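Local coordinates for sensor protein CpxA (Vibrio parahaemolyticus, PDB 3V67) that is probably the sensor histidine kinase of a two-component system, autophosphorylating on histidine with ATP, and is represented by its periplasmic signal-sensing domain, at residues 81-84 against 85-89. Sequence-based numbering, arbitrary orientation.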
# COMPACT_ATOMS: atom_id res chain seq x y z
N MET A 81 -8.94 -11.11 -13.59
CA MET A 81 -8.66 -12.32 -12.82
C MET A 81 -7.88 -13.35 -13.63
O MET A 81 -6.89 -13.90 -13.14
CB MET A 81 -9.94 -12.95 -12.27
CG MET A 81 -9.71 -14.29 -11.58
SD MET A 81 -8.40 -14.27 -10.33
CE MET A 81 -8.96 -12.96 -9.26
N GLN A 82 -8.32 -13.61 -14.86
CA GLN A 82 -7.63 -14.57 -15.72
C GLN A 82 -6.18 -14.16 -15.92
O GLN A 82 -5.25 -14.97 -15.74
CB GLN A 82 -8.33 -14.69 -17.07
CG GLN A 82 -7.54 -15.45 -18.12
CD GLN A 82 -7.49 -16.95 -17.88
OE1 GLN A 82 -7.91 -17.44 -16.84
NE2 GLN A 82 -6.97 -17.68 -18.86
N ASN A 83 -5.98 -12.89 -16.28
CA ASN A 83 -4.64 -12.36 -16.44
C ASN A 83 -3.80 -12.57 -15.18
O ASN A 83 -2.65 -12.99 -15.27
CB ASN A 83 -4.68 -10.88 -16.81
CG ASN A 83 -3.30 -10.30 -17.05
OD1 ASN A 83 -2.64 -9.85 -16.12
ND2 ASN A 83 -2.86 -10.33 -18.30
N PHE A 84 -4.38 -12.27 -14.02
CA PHE A 84 -3.69 -12.44 -12.75
C PHE A 84 -3.24 -13.88 -12.55
O PHE A 84 -2.08 -14.13 -12.20
CB PHE A 84 -4.57 -12.00 -11.58
CG PHE A 84 -3.86 -12.02 -10.25
CD1 PHE A 84 -3.15 -10.91 -9.81
CD2 PHE A 84 -3.90 -13.14 -9.44
CE1 PHE A 84 -2.50 -10.92 -8.60
CE2 PHE A 84 -3.25 -13.16 -8.22
CZ PHE A 84 -2.55 -12.04 -7.80
N VAL A 85 -4.16 -14.81 -12.77
CA VAL A 85 -3.88 -16.23 -12.59
C VAL A 85 -2.73 -16.69 -13.49
O VAL A 85 -1.82 -17.39 -13.03
CB VAL A 85 -5.12 -17.09 -12.86
CG1 VAL A 85 -4.76 -18.57 -12.90
CG2 VAL A 85 -6.19 -16.83 -11.80
N THR A 86 -2.76 -16.28 -14.75
CA THR A 86 -1.68 -16.67 -15.66
C THR A 86 -0.40 -15.86 -15.45
O THR A 86 0.64 -16.18 -16.02
CB THR A 86 -2.12 -16.59 -17.14
OG1 THR A 86 -2.68 -15.30 -17.41
CG2 THR A 86 -3.15 -17.66 -17.45
N SER A 87 -0.48 -14.81 -14.63
CA SER A 87 0.68 -13.96 -14.36
C SER A 87 1.45 -14.36 -13.10
O SER A 87 2.51 -13.80 -12.82
CB SER A 87 0.25 -12.49 -14.23
OG SER A 87 -0.45 -12.06 -15.38
N ILE A 88 0.91 -15.30 -12.33
CA ILE A 88 1.53 -15.71 -11.07
C ILE A 88 2.91 -16.29 -11.30
O ILE A 88 3.10 -17.16 -12.15
CB ILE A 88 0.68 -16.75 -10.32
CG1 ILE A 88 -0.73 -16.21 -10.05
CG2 ILE A 88 1.35 -17.13 -9.01
CD1 ILE A 88 -1.67 -17.26 -9.49
N GLU A 89 3.89 -15.81 -10.53
CA GLU A 89 5.25 -16.31 -10.63
C GLU A 89 5.50 -17.42 -9.62
O GLU A 89 6.23 -18.37 -9.90
CB GLU A 89 6.25 -15.17 -10.44
CG GLU A 89 6.15 -14.10 -11.51
CD GLU A 89 6.76 -12.79 -11.07
OE1 GLU A 89 7.19 -12.70 -9.90
OE2 GLU A 89 6.80 -11.85 -11.88
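V85 N bonds to M81 O at 2.9 Å, and T86 N bonds to Q82 O at 3.0 Å. Both are i to i+4 helical bonds. S87 N also bonds to F84 O, three residues back, at 3.0 Å. This bond is more bent, 138° at the hydrogen, and the donor stands above the carbonyl plane of F84.

Two hydroxyls come close to backbone carbonyls of the preceding turn. T86 OG1 lies 3.1 Å from both Q82 O and N83 O, and its single proton could go to either. A chi1 of 52° sets this oxygen between the backbone N and the carbonyl carbon of T86, where it can reach back to the preceding turn. The OG of S87 also approaches N83 O, but the modelled separation is too short to be trusted in detail. The side-chain oxygen of N83, OD1, is hydrogen-bonded to Y99 OH on strand 95-99, which ties the helix end to the sheet.

The apolar contacts involve M81, V85, F84 and I88. M81 bends at chi2 and chi3, and its SD meets V85 CG2 at 3.7 Å, the two side chains crossing at a slant. Both also touch V67 and Y120. The F84 ring packs on I104 and Y99, while its CE2 makes a looser contact with I88 CG1 at 4.4 Å.

I88 follows the helix. The arrangement is the C-terminal turn of an amphipathic helix, 75-87, whose apolar side lies on the antiparallel sheet of this PAS-fold periplasmic domain.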